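Local coordinates for protein chitinase A (Pteris ryukyuensis, PDB 4RL3) that probably hydrolyses the beta-1,4-glycosidic links of chitin, this chain being the family 18 catalytic domain of a longer protein that also has a LysM region, at residues A[198-201]-A[202-206]; A[157-160]-A[161-164]; A[182-185]-A[186-189]; A[227-230]-A[231-235]. All coordinates share one frame; numbering follows the deposited sequence.

Overall arrangement
From the N terminus the four contacts come in series, none nesting or crossing, and each joins neighbours within one short run of chain. Contact 2 turns the polypeptide from strand 153-156 into helix 163-173. Contact 3 folds the loop that leaves strand 179-180, and contact 1 lies in the later part of helix 193-206, which that loop precedes. These three touch one another: contact 3 packs against contact 1, and contact 2 makes polar links to both. Contact 4 lies further on, in helix 226-238 between strands 215-218 and 244-248, about 15 Å centre to centre from contact 1. Together they sample consecutive beta-alpha units of the TIM barrel.

Contact 1 (A[198-201]-A[202-206]); sequences SLYN and TAASK
The Tyr200 ring meets the next turn of its helix through CE1, which lies 3.9 Å from CB of Ala204; the methyl comes at the ring obliquely. With CG anti to the backbone N (chi1 177°), the ring leans over the side of the helix on which the residue four places later presents only a methyl. Its hydroxyl reaches past this contact to the carbonyl of Val213, and Pro243 and Phe184 also pack against the tyrosine, which is buried. Ala203, on the same inner side, rests on Phe182 and Phe184.

On the solvent-facing side the contacts turn polar. A water donates to Ser198 O at 2.9 Å and is also hydrogen-bonded to Thr202 OG1 at 3.2 Å, so it joins the threonine hydroxyl to the preceding turn. The same Ser198 carbonyl receives Thr202 N at 3.0 Å. One turn on, Ser205 folds OG back between its own backbone N and carbonyl carbon (chi1 79°) and donates to Thr202 O at 2.6 Å. Backbone bonds from Ala203 N to Leu199 O, from Ala204 N to Tyr200 O (2.8 Å) and from Ser205 N to Asn201 O complete the turns. Small inner residues, a buried aromatic and an exposed face of serine and threonine make this an amphipathic alpha-helix of the outer layer of a TIM barrel.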
loop_
_atom_site.group_PDB
_atom_site.type_symbol
_atom_site.label_atom_id
_atom_site.label_comp_id
_atom_site.label_asym_id
_atom_site.label_seq_id
_atom_site.Cartn_x
_atom_site.Cartn_y
_atom_site.Cartn_z
ATOM N N SER A 198 13.248 5.874 -16.387
ATOM C CA SER A 198 12.599 7.108 -16.841
ATOM C C SER A 198 11.203 7.289 -16.220
ATOM O O SER A 198 10.846 8.384 -15.770
ATOM C CB SER A 198 12.493 7.127 -18.368
ATOM O OG SER A 198 13.774 7.136 -18.985
ATOM N N LEU A 199 10.431 6.215 -16.188
ATOM C CA LEU A 199 9.076 6.258 -15.631
ATOM C C LEU A 199 9.113 6.569 -14.137
ATOM O O LEU A 199 8.262 7.310 -13.616
ATOM C CB LEU A 199 8.359 4.927 -15.861
ATOM C CG LEU A 199 8.064 4.588 -17.322
ATOM C CD1 LEU A 199 7.716 3.118 -17.464
ATOM C CD2 LEU A 199 6.955 5.463 -17.865
ATOM N N TYR A 200 10.105 5.999 -13.452
ATOM C CA TYR A 200 10.306 6.271 -12.044
ATOM C C TYR A 200 10.628 7.750 -11.814
ATOM O O TYR A 200 10.077 8.379 -10.912
ATOM C CB TYR A 200 11.407 5.368 -11.442
ATOM C CG TYR A 200 11.644 5.732 -9.998
ATOM C CD1 TYR A 200 12.511 6.769 -9.659
ATOM C CD2 TYR A 200 10.946 5.100 -8.976
ATOM C CE1 TYR A 200 12.688 7.143 -8.343
ATOM C CE2 TYR A 200 11.118 5.472 -7.657
ATOM C CZ TYR A 200 11.994 6.491 -7.350
ATOM O OH TYR A 200 12.161 6.907 -6.049
ATOM N N ASN A 201 11.531 8.310 -12.618
ATOM C CA ASN A 201 11.857 9.727 -12.496
ATOM C C ASN A 201 10.640 10.623 -12.701
ATOM O O ASN A 201 10.432 11.577 -11.967
ATOM C CB ASN A 201 12.991 10.100 -13.459
ATOM C CG ASN A 201 14.358 9.828 -12.864
ATOM O OD1 ASN A 201 14.992 10.739 -12.316
ATOM N ND2 ASN A 201 14.802 8.564 -12.914
ATOM N N THR A 202 9.800 10.288 -13.667
ATOM C CA THR A 202 8.620 11.090 -13.925
ATOM C C THR A 202 7.648 11.032 -12.747
ATOM O O THR A 202 7.146 12.068 -12.286
ATOM C CB THR A 202 7.928 10.636 -15.217
ATOM O OG1 THR A 202 8.784 10.923 -16.343
ATOM C CG2 THR A 202 6.597 11.361 -15.395
ATOM N N ALA A 203 7.374 9.826 -12.260
ATOM C CA ALA A 203 6.487 9.671 -11.103
ATOM C C ALA A 203 7.063 10.357 -9.873
ATOM O O ALA A 203 6.361 11.083 -9.144
ATOM C CB ALA A 203 6.240 8.198 -10.816
ATOM N N ALA A 204 8.356 10.170 -9.645
ATOM C CA ALA A 204 8.995 10.803 -8.502
ATOM C C ALA A 204 8.866 12.332 -8.557
ATOM O O ALA A 204 8.641 12.979 -7.526
ATOM C CB ALA A 204 10.456 10.384 -8.412
ATOM N N SER A 205 8.965 12.915 -9.753
ATOM C CA SER A 205 8.849 14.368 -9.912
ATOM C C SER A 205 7.490 14.930 -9.473
ATOM O O SER A 205 7.398 16.112 -9.132
ATOM C CB SER A 205 9.130 14.779 -11.364
ATOM O OG SER A 205 8.020 14.542 -12.195
ATOM N N LYS A 206 6.457 14.083 -9.472
ATOM C CA LYS A 206 5.090 14.468 -9.101
ATOM C C LYS A 206 4.773 14.265 -7.625
ATOM O O LYS A 206 3.754 14.775 -7.139
ATOM C CB LYS A 206 4.084 13.653 -9.921
ATOM C CG LYS A 206 4.207 13.879 -11.421
ATOM C CD LYS A 206 3.440 12.841 -12.216
ATOM C CE LYS A 206 3.577 13.098 -13.710
ATOM N NZ LYS A 206 2.868 12.066 -14.513
HETATM O O HOH W 1 11.883 10.815 -16.985
#

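Contact 2 (A[157-160]-A[161-164]); sequences APFD and GVES
Glu163 OE1 and Asp160 OD1 are joined by a water that donates to both, 2.7 Å from each oxygen, and OE1 of Glu163 is gripped a second time by the ammonium group of Lys206, with which it forms a salt bridge. The side chains of the two acids run side by side and point the same way, yet the carboxylate planes stand almost perpendicular, 88° apart, and OD1 of Asp160 stays 4.0 Å from OE1 of Glu163. The other oxygen, Asp160 OD2, is hydrogen-bonded to the hydroxyl of Tyr187.

The apolar half of the contact is made by Phe159 and Val162. Methyl CG2 of Val162 sits over one face of the Phe159 ring, 4.0 Å from its centroid and displaced toward the rim, a CH-pi contact; CG1 reaches the far end of the ring at CZ. Phe159 sets its ring between its own backbone N and carbonyl carbon (chi1 61°), which also brings CD2 to 3.5 Å from Gly161 N. Two backbone bonds between residues three apart turn the chain here, Val162 N to Phe159 O (3.1 Å) and Glu163 N to Asp160 O (3.0 Å), each donor lying well above the plane of the carbonyl it meets. Val162 then occupies the N-cap of helix 163-173, at the end of the loop after strand 153-156. The bridging water, Lys206 on Glu163 and the Tyr187 hydroxyl on Asp160 would ease the repulsion between the neighbouring acids, so both are probably ionised.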
loop_
_atom_site.group_PDB
_atom_site.type_symbol
_atom_site.label_atom_id
_atom_site.label_comp_id
_atom_site.label_asym_id
_atom_site.label_seq_id
_atom_site.Cartn_x
_atom_site.Cartn_y
_atom_site.Cartn_z
ATOM N N ALA A 157 -1.105 5.036 -2.437
ATOM C CA ALA A 157 -0.792 4.066 -3.499
ATOM C C ALA A 157 -1.299 4.523 -4.881
ATOM O O ALA A 157 -2.200 3.915 -5.452
ATOM C CB ALA A 157 -1.362 2.698 -3.128
ATOM N N PRO A 158 -0.716 5.602 -5.424
ATOM C CA PRO A 158 -1.247 6.160 -6.666
ATOM C C PRO A 158 -0.753 5.474 -7.926
ATOM O O PRO A 158 0.189 4.687 -7.894
ATOM C CB PRO A 158 -0.728 7.589 -6.646
ATOM C CG PRO A 158 0.578 7.482 -5.928
ATOM C CD PRO A 158 0.345 6.448 -4.859
ATOM N N PHE A 159 -1.405 5.807 -9.033
ATOM C CA PHE A 159 -0.923 5.498 -10.376
ATOM C C PHE A 159 -1.421 6.633 -11.271
ATOM O O PHE A 159 -2.126 7.530 -10.797
ATOM C CB PHE A 159 -1.391 4.105 -10.853
ATOM C CG PHE A 159 -2.882 3.944 -10.926
ATOM C CD1 PHE A 159 -3.637 3.679 -9.786
ATOM C CD2 PHE A 159 -3.530 4.049 -12.141
ATOM C CE1 PHE A 159 -5.022 3.534 -9.877
ATOM C CE2 PHE A 159 -4.908 3.908 -12.235
ATOM C CZ PHE A 159 -5.649 3.654 -11.102
ATOM N N ASP A 160 -1.054 6.639 -12.544
ATOM C CA ASP A 160 -1.290 7.844 -13.351
ATOM C C ASP A 160 -2.767 8.196 -13.501
ATOM O O ASP A 160 -3.130 9.374 -13.508
ATOM C CB ASP A 160 -0.635 7.723 -14.728
ATOM C CG ASP A 160 0.891 7.821 -14.668
ATOM O OD1 ASP A 160 1.446 8.307 -13.660
ATOM O OD2 ASP A 160 1.531 7.424 -15.666
ATOM N N GLY A 161 -3.615 7.174 -13.601
ATOM C CA GLY A 161 -5.053 7.373 -13.767
ATOM C C GLY A 161 -5.738 8.107 -12.630
ATOM O O GLY A 161 -6.847 8.638 -12.810
ATOM N N VAL A 162 -5.088 8.147 -11.465
ATOM C CA VAL A 162 -5.596 8.886 -10.307
ATOM C C VAL A 162 -4.640 10.004 -9.860
ATOM O O VAL A 162 -4.636 10.412 -8.704
ATOM C CB VAL A 162 -5.941 7.919 -9.151
ATOM C CG1 VAL A 162 -7.089 7.010 -9.578
ATOM C CG2 VAL A 162 -4.738 7.093 -8.709
ATOM N N GLU A 163 -3.871 10.541 -10.809
ATOM C CA GLU A 163 -2.899 11.604 -10.532
ATOM C C GLU A 163 -3.521 12.856 -9.930
ATOM O O GLU A 163 -2.970 13.432 -8.989
ATOM C CB GLU A 163 -2.177 11.971 -11.836
ATOM C CG GLU A 163 -1.116 13.058 -11.736
ATOM C CD GLU A 163 -0.353 13.183 -13.040
ATOM O OE1 GLU A 163 0.256 12.173 -13.465
ATOM O OE2 GLU A 163 -0.400 14.274 -13.667
ATOM N N SER A 164 -4.665 13.278 -10.474
ATOM C CA SER A 164 -5.322 14.487 -9.993
ATOM C C SER A 164 -5.626 14.410 -8.494
ATOM O O SER A 164 -5.364 15.348 -7.734
ATOM C CB SER A 164 -6.615 14.726 -10.772
ATOM O OG SER A 164 -7.183 15.963 -10.385
HETATM O O HOH W 2 1.010 10.235 -11.771
#

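Contact 3 (A[182-185]-A[186-189]); sequences FQFY and SYGA. With ACT (acetate ion), chain E.
Gln183 O accepts twice from Ser186: the hydroxyl OG donates at 2.7 Å nearly in line with the carbonyl bond, while the amide N, 3.2 Å away, approaches from well above the carbonyl plane. Chi1 of 61° sets OG between the backbone N and the carbonyl carbon, within reach of Gln183 O; the turn itself delivers the amide. Tyr187 N donates to Phe184 O at 3.1 Å, continuing the 3-10 segment, with Gln183 the centre of an inverse gamma turn. This loop leaves the sixth strand of the TIM barrel, 179-180, where glutamine and tyrosine side chains of plant family 18 chitinases typically line the substrate cleft; Gln183 and Tyr185 are probably their counterparts.

An acetate, probably from the crystallisation liquor, binds on this side. Tyr185 OH donates to its OXT at 2.6 Å, with OXT at the edge of the phenol ring and near its plane. NE2 of Gln183 is hydrogen-bonded to the carbonyl of Ala157, and a bound magnesium ion lies about 4 Å from this side chain.

Aromatic packing occupies the other side. Phe184 and Tyr187 run alongside each other, CD1 of Phe184 lying 3.8 Å from CE2 of Tyr187, at the edge of the tyrosine ring and in its plane. Phe182 crosses Tyr187 at about a right angle, its CE1 4.0 Å from CE2 of Tyr187. CD1 of Phe182 stands over the centre of the Phe184 ring.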
loop_
_atom_site.group_PDB
_atom_site.type_symbol
_atom_site.label_atom_id
_atom_site.label_comp_id
_atom_site.label_asym_id
_atom_site.label_seq_id
_atom_site.Cartn_x
_atom_site.Cartn_y
_atom_site.Cartn_z
ATOM N N PHE A 182 3.915 4.136 -5.315
ATOM C CA PHE A 182 3.494 4.353 -6.684
ATOM C C PHE A 182 3.437 3.001 -7.399
ATOM O O PHE A 182 4.373 2.218 -7.321
ATOM C CB PHE A 182 4.430 5.317 -7.419
ATOM C CG PHE A 182 3.888 5.769 -8.742
ATOM C CD1 PHE A 182 4.030 4.967 -9.860
ATOM C CD2 PHE A 182 3.197 6.959 -8.858
ATOM C CE1 PHE A 182 3.510 5.343 -11.072
ATOM C CE2 PHE A 182 2.667 7.343 -10.079
ATOM C CZ PHE A 182 2.829 6.534 -11.186
ATOM N N GLN A 183 2.326 2.727 -8.071
ATOM C CA GLN A 183 2.105 1.438 -8.716
ATOM C C GLN A 183 2.722 1.374 -10.114
ATOM O O GLN A 183 2.054 1.649 -11.113
ATOM C CB GLN A 183 0.614 1.150 -8.818
ATOM C CG GLN A 183 -0.110 1.098 -7.479
ATOM C CD GLN A 183 -1.580 0.764 -7.653
ATOM O OE1 GLN A 183 -1.958 0.016 -8.551
ATOM N NE2 GLN A 183 -2.418 1.342 -6.808
ATOM N N PHE A 184 3.984 0.968 -10.188
ATOM C CA PHE A 184 4.697 0.924 -11.477
ATOM C C PHE A 184 4.276 -0.253 -12.344
ATOM O O PHE A 184 4.554 -0.270 -13.548
ATOM C CB PHE A 184 6.205 0.941 -11.249
ATOM C CG PHE A 184 6.711 2.281 -10.800
ATOM C CD1 PHE A 184 6.892 3.316 -11.717
ATOM C CD2 PHE A 184 6.966 2.536 -9.460
ATOM C CE1 PHE A 184 7.333 4.562 -11.300
ATOM C CE2 PHE A 184 7.424 3.776 -9.045
ATOM C CZ PHE A 184 7.600 4.799 -9.963
ATOM N N TYR A 185 3.560 -1.197 -11.743
ATOM C CA TYR A 185 2.975 -2.317 -12.472
ATOM C C TYR A 185 1.744 -1.908 -13.283
ATOM O O TYR A 185 1.150 -2.748 -13.966
ATOM C CB TYR A 185 2.683 -3.500 -11.532
ATOM C CG TYR A 185 2.084 -3.133 -10.191
ATOM C CD1 TYR A 185 2.900 -2.831 -9.105
ATOM C CD2 TYR A 185 0.712 -3.101 -10.004
ATOM C CE1 TYR A 185 2.361 -2.492 -7.872
ATOM C CE2 TYR A 185 0.159 -2.780 -8.773
ATOM C CZ TYR A 185 0.979 -2.471 -7.715
ATOM O OH TYR A 185 0.435 -2.148 -6.498
ATOM N N SER A 186 1.364 -0.626 -13.212
ATOM C CA SER A 186 0.382 -0.039 -14.131
ATOM C C SER A 186 0.954 0.116 -15.550
ATOM O O SER A 186 0.188 0.288 -16.497
ATOM C CB SER A 186 -0.079 1.334 -13.611
ATOM O OG SER A 186 1.010 2.242 -13.522
ATOM N N TYR A 187 2.279 0.090 -15.696
ATOM C CA TYR A 187 2.906 0.252 -17.009
ATOM C C TYR A 187 3.002 -1.088 -17.736
ATOM O O TYR A 187 2.727 -2.143 -17.157
ATOM C CB TYR A 187 4.272 0.943 -16.888
ATOM C CG TYR A 187 4.146 2.352 -16.357
ATOM C CD1 TYR A 187 3.429 3.317 -17.060
ATOM C CD2 TYR A 187 4.703 2.713 -15.140
ATOM C CE1 TYR A 187 3.280 4.598 -16.573
ATOM C CE2 TYR A 187 4.563 3.994 -14.638
ATOM C CZ TYR A 187 3.856 4.938 -15.355
ATOM O OH TYR A 187 3.710 6.217 -14.857
ATOM N N GLY A 188 3.369 -1.036 -19.012
ATOM C CA GLY A 188 3.303 -2.216 -19.863
ATOM C C GLY A 188 4.333 -3.290 -19.575
ATOM O O GLY A 188 5.444 -3.013 -19.118
ATOM N N ALA A 189 3.955 -4.533 -19.882
ATOM C CA ALA A 189 4.835 -5.692 -19.712
ATOM C C ALA A 189 6.099 -5.622 -20.570
ATOM O O ALA A 189 7.083 -6.280 -20.270
ATOM C CB ALA A 189 4.067 -6.974 -20.004
HETATM C C ACT E . -2.713 -1.805 -5.380
HETATM O O ACT E . -3.970 -1.801 -5.341
HETATM O OXT ACT E . -2.188 -2.329 -6.396
HETATM C CH3 ACT E . -1.887 -1.230 -4.261
#

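Contact 4 (A[227-230]-A[231-235]); sequences STVL and SACQQ
Val229 carries CG1 anti to its backbone N (chi1 175°), and Cys233, four residues on, turns SG away from its own carbonyl carbon, beside the backbone N (chi1 -77°); the two branches thereby meet along one side of helix 226-238, with CG1 of Val229 4.0 Å from SG of Cys233. The methyl meets the sulfur alongside, one turn of helix apart, and the sulfur is also 3.4 Å from Val229 O. Beneath them Cys233 N donates to that same carbonyl oxygen at 2.8 Å.

A second pairing occupies the outer side. The Ser231 hydroxyl OG donates to Ser227 O at 3.3 Å while Ser231 N donates to the same oxygen at 3.1 Å. The two donors arrive from opposite faces of the carbonyl plane, so they divide the acceptor between them. Ala232 N to Thr228 O and Gln234 N to Leu230 O (3.0 Å) continue the helical bonding.

The inner side is wedged between barrel and neighbouring helices: Val229 and Leu230 lie on Phe217 of strand 215-218, Cys233 on Ala215, on Leu242 and on Leu269 of helix 261-271, and Ala232 on Tyr196 of helix 193-206. Helix 226-238 is the crossover helix of the beta-alpha-beta unit of strands 215-218 and 244-248. Chemically, Cys233 is a buried thiol, its SG set against Val229 CG1 and near Val229 O, in an enzyme that has no disulfide bonds, whereas Ser231 spends its hydroxyl on the backbone of its own helix.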
loop_
_atom_site.group_PDB
_atom_site.type_symbol
_atom_site.label_atom_id
_atom_site.label_comp_id
_atom_site.label_asym_id
_atom_site.label_seq_id
_atom_site.Cartn_x
_atom_site.Cartn_y
_atom_site.Cartn_z
ATOM N N SER A 227 12.221 -9.202 -12.959
ATOM C CA SER A 227 13.667 -9.219 -13.148
ATOM C C SER A 227 14.152 -7.919 -13.794
ATOM O O SER A 227 15.199 -7.391 -13.444
ATOM C CB SER A 227 14.097 -10.422 -13.992
ATOM O OG SER A 227 13.491 -10.399 -15.265
ATOM N N THR A 228 13.345 -7.381 -14.696
ATOM C CA THR A 228 13.662 -6.118 -15.363
ATOM C C THR A 228 13.561 -4.948 -14.386
ATOM O O THR A 228 14.426 -4.070 -14.344
ATOM C CB THR A 228 12.732 -5.918 -16.561
ATOM O OG1 THR A 228 12.987 -6.963 -17.505
ATOM C CG2 THR A 228 12.948 -4.552 -17.219
ATOM N N VAL A 229 12.506 -4.945 -13.586
ATOM C CA VAL A 229 12.376 -3.919 -12.562
ATOM C C VAL A 229 13.541 -3.959 -11.573
ATOM O O VAL A 229 14.068 -2.912 -11.182
ATOM C CB VAL A 229 11.038 -4.044 -11.805
ATOM C CG1 VAL A 229 10.985 -3.041 -10.660
ATOM C CG2 VAL A 229 9.877 -3.833 -12.758
ATOM N N LEU A 230 13.954 -5.163 -11.170
ATOM C CA LEU A 230 15.063 -5.292 -10.235
ATOM C C LEU A 230 16.361 -4.728 -10.821
ATOM O O LEU A 230 17.132 -4.080 -10.117
ATOM C CB LEU A 230 15.215 -6.743 -9.750
ATOM C CG LEU A 230 14.091 -7.166 -8.795
ATOM C CD1 LEU A 230 13.930 -8.677 -8.733
ATOM C CD2 LEU A 230 14.305 -6.574 -7.415
ATOM N N SER A 231 16.564 -4.925 -12.123
ATOM C CA SER A 231 17.697 -4.313 -12.814
ATOM C C SER A 231 17.647 -2.779 -12.775
ATOM O O SER A 231 18.638 -2.124 -12.450
ATOM C CB SER A 231 17.774 -4.820 -14.252
ATOM O OG SER A 231 18.109 -6.191 -14.282
ATOM N N ALA A 232 16.481 -2.215 -13.060
ATOM C CA ALA A 232 16.286 -0.767 -12.947
ATOM C C ALA A 232 16.527 -0.277 -11.527
ATOM O O ALA A 232 17.108 0.779 -11.310
ATOM C CB ALA A 232 14.881 -0.387 -13.388
ATOM N N CYS A 233 16.067 -1.050 -10.549
ATOM C CA CYS A 233 16.237 -0.688 -9.154
ATOM C C CYS A 233 17.712 -0.634 -8.747
ATOM O O CYS A 233 18.092 0.167 -7.909
ATOM C CB CYS A 233 15.471 -1.651 -8.251
ATOM S SG CYS A 233 13.691 -1.350 -8.224
ATOM N N GLN A 234 18.536 -1.499 -9.337
ATOM C CA GLN A 234 19.980 -1.459 -9.076
ATOM C C GLN A 234 20.589 -0.123 -9.540
ATOM O O GLN A 234 21.458 0.439 -8.859
ATOM C CB GLN A 234 20.689 -2.668 -9.710
ATOM C CG GLN A 234 22.195 -2.743 -9.451
ATOM C CD GLN A 234 22.568 -2.636 -7.979
ATOM O OE1 GLN A 234 22.197 -3.490 -7.169
ATOM N NE2 GLN A 234 23.301 -1.582 -7.621
ATOM N N GLN A 235 20.097 0.409 -10.655
ATOM C CA GLN A 235 20.561 1.710 -11.150
ATOM C C GLN A 235 20.156 2.836 -10.206
ATOM O O GLN A 235 20.963 3.686 -9.863
ATOM C CB GLN A 235 19.995 2.001 -12.530
ATOM C CG GLN A 235 20.481 1.065 -13.618
ATOM C CD GLN A 235 19.858 1.393 -14.958
ATOM O OE1 GLN A 235 19.637 2.567 -15.285
ATOM N NE2 GLN A 235 19.559 0.362 -15.739
#